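PDB 1YB2: hypothetical protein Ta0852 from Thermoplasma acidophilum, which probably methylates adenine in RNA, possibly N1 of adenine 58 in tRNA, with S-adenosyl-L-methionine as the methyl donor. Local coordinates for residues I184-P190 with T208-P212. Numbering follows the deposited sequence.
Sequences IADIPDP and TFYLP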
loop_
_atom_site.group_PDB
_atom_site.type_symbol
_atom_site.label_atom_id
_atom_site.label_comp_id
_atom_site.label_asym_id
_atom_site.label_seq_id
_atom_site.Cartn_x
_atom_site.Cartn_y
_atom_site.Cartn_z
ATOM N N ILE A 184 -0.302 -0.723 13.916
ATOM C CA ILE A 184 0.873 -1.040 13.134
ATOM C C ILE A 184 2.057 -1.037 14.088
ATOM O O ILE A 184 2.353 -0.011 14.726
ATOM C CB ILE A 184 1.040 -0.041 11.959
ATOM C CG1 ILE A 184 -0.080 -0.289 10.933
ATOM C CG2 ILE A 184 2.428 -0.227 11.318
ATOM C CD1 ILE A 184 -0.603 0.934 10.251
ATOM N N ALA A 185 2.715 -2.194 14.207
ATOM C CA ALA A 185 3.767 -2.400 15.205
ATOM C C ALA A 185 5.118 -2.794 14.607
ATOM O O ALA A 185 5.226 -3.774 13.861
ATOM C CB ALA A 185 3.321 -3.434 16.229
ATOM N N ASP A 186 6.146 -2.027 14.967
ATOM C CA ASP A 186 7.508 -2.282 14.541
ATOM C C ASP A 186 8.368 -2.109 15.782
ATOM O O ASP A 186 9.021 -1.085 15.969
ATOM C CB ASP A 186 7.892 -1.301 13.426
ATOM C CG ASP A 186 9.286 -1.559 12.845
ATOM O OD1 ASP A 186 9.898 -2.634 13.081
ATOM O OD2 ASP A 186 9.770 -0.650 12.144
ATOM N N ILE A 187 8.291 -3.101 16.657
ATOM C CA ILE A 187 9.074 -3.158 17.888
ATOM C C ILE A 187 9.808 -4.492 17.976
ATOM O O ILE A 187 9.404 -5.450 17.310
ATOM C CB ILE A 187 8.199 -2.957 19.160
ATOM C CG1 ILE A 187 6.968 -3.876 19.142
ATOM C CG2 ILE A 187 7.853 -1.469 19.341
ATOM C CD1 ILE A 187 6.207 -3.887 20.461
ATOM N N PRO A 188 10.902 -4.548 18.772
ATOM C CA PRO A 188 11.729 -5.746 18.950
ATOM C C PRO A 188 10.941 -6.959 19.433
ATOM O O PRO A 188 11.056 -8.044 18.845
ATOM C CB PRO A 188 12.724 -5.332 20.043
ATOM C CG PRO A 188 12.771 -3.882 20.001
ATOM C CD PRO A 188 11.426 -3.413 19.557
ATOM N N ASP A 189 10.143 -6.786 20.486
ATOM C CA ASP A 189 9.533 -7.933 21.161
ATOM C C ASP A 189 8.006 -7.832 21.277
ATOM O O ASP A 189 7.469 -7.696 22.385
ATOM C CB ASP A 189 10.179 -8.136 22.540
ATOM C CG ASP A 189 9.991 -6.941 23.464
ATOM O OD1 ASP A 189 9.781 -5.808 22.962
ATOM O OD2 ASP A 189 10.041 -7.148 24.704
ATOM N N PRO A 190 7.290 -7.891 20.132
ATOM C CA PRO A 190 5.828 -7.750 20.245
ATOM C C PRO A 190 5.134 -8.855 21.058
ATOM O O PRO A 190 4.086 -8.592 21.658
ATOM C CB PRO A 190 5.358 -7.733 18.788
ATOM C CG PRO A 190 6.447 -8.398 18.011
ATOM C CD PRO A 190 7.725 -8.036 18.729
ATOM N N THR A 208 -0.914 -5.183 12.417
ATOM C CA THR A 208 0.153 -5.584 11.500
ATOM C C THR A 208 1.461 -5.517 12.271
ATOM O O THR A 208 1.770 -4.465 12.847
ATOM C CB THR A 208 0.225 -4.643 10.264
ATOM O OG1 THR A 208 -1.015 -4.706 9.547
ATOM C CG2 THR A 208 1.330 -5.067 9.331
ATOM N N PHE A 209 2.218 -6.618 12.280
ATOM C CA PHE A 209 3.483 -6.688 13.010
ATOM C C PHE A 209 4.620 -6.872 12.024
ATOM O O PHE A 209 4.554 -7.786 11.210
ATOM C CB PHE A 209 3.510 -7.893 13.968
ATOM C CG PHE A 209 2.471 -7.849 15.044
ATOM C CD1 PHE A 209 1.202 -8.386 14.829
ATOM C CD2 PHE A 209 2.768 -7.284 16.278
ATOM C CE1 PHE A 209 0.230 -8.352 15.837
ATOM C CE2 PHE A 209 1.803 -7.241 17.293
ATOM C CZ PHE A 209 0.525 -7.765 17.056
ATOM N N TYR A 210 5.652 -6.030 12.112
ATOM C CA TYR A 210 6.842 -6.135 11.252
ATOM C C TYR A 210 7.979 -6.701 12.081
ATOM O O TYR A 210 8.275 -6.157 13.143
ATOM C CB TYR A 210 7.257 -4.757 10.713
ATOM C CG TYR A 210 6.410 -4.276 9.580
ATOM C CD1 TYR A 210 5.193 -3.617 9.817
ATOM C CD2 TYR A 210 6.809 -4.471 8.250
ATOM C CE1 TYR A 210 4.387 -3.157 8.756
ATOM C CE2 TYR A 210 5.995 -4.010 7.173
ATOM C CZ TYR A 210 4.795 -3.361 7.448
ATOM O OH TYR A 210 3.991 -2.919 6.417
ATOM N N LEU A 211 8.568 -7.816 11.624
ATOM C CA LEU A 211 9.691 -8.472 12.296
ATOM C C LEU A 211 10.846 -8.662 11.293
ATOM O O LEU A 211 10.604 -8.790 10.092
ATOM C CB LEU A 211 9.279 -9.829 12.895
ATOM C CG LEU A 211 8.490 -9.919 14.213
ATOM C CD1 LEU A 211 9.196 -9.172 15.337
ATOM C CD2 LEU A 211 7.026 -9.444 14.058
ATOM N N PRO A 212 12.102 -8.624 11.770
ATOM C CA PRO A 212 13.203 -8.698 10.814
ATOM C C PRO A 212 13.613 -10.124 10.428
ATOM O O PRO A 212 14.319 -10.300 9.447
ATOM C CB PRO A 212 14.351 -8.007 11.560
ATOM C CG PRO A 212 14.129 -8.380 12.974
ATOM C CD PRO A 212 12.597 -8.455 13.148
HETATM O O HOH W 1 10.608 -4.990 14.051
HETATM O O HOH W 2 6.967 -5.552 15.776
#
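The F209 ring meets A185 CB and P190 CB obliquely; its CD2 atom touches both, 3.6 Å from P190 CB and 3.9 Å from A185 CB. The Y210 ring, on the other side of the sheet with I184, receives I184 CG2 at an oblique angle, CE1 to CG2 4.4 Å, while the carbonyl oxygen of A185 lies at its edge, near the ring plane. Both aromatic side chains set CG anti to their own carbonyl carbon, and the opposite sides they take follow from consecutive positions on one strand. Between them the backbones pair in parallel: A185 N donates to T208 O (2.8 Å, 165° at the hydrogen) and Y210 N to A185 O (2.9 Å). These two strands, 180-185 and 205-211, are neighbours in the central sheet of a Rossmann-like methyltransferase fold, with 113-117 pairing along the far side of 180-185. Past A185 the chains diverge, and water fills in. One water donates to both D186 OD1, at 2.6 Å, and Y210 O; a second accepts from I187 N and also lies 3.0 Å from Y210 O, with which it may share a proton. In D186, predicted to bind S-adenosyl-L-methionine, CG stands anti to the backbone N (chi1 -176°), which brings OD1 to the water shared with Y210 O; the side chain runs nearly perpendicular to that of Y210. Farther along, P190 turns back to the strand, where its ring and L211 run alongside each other in opposite senses, CD to CD1 3.9 Å, beside T220 of helix 214-223.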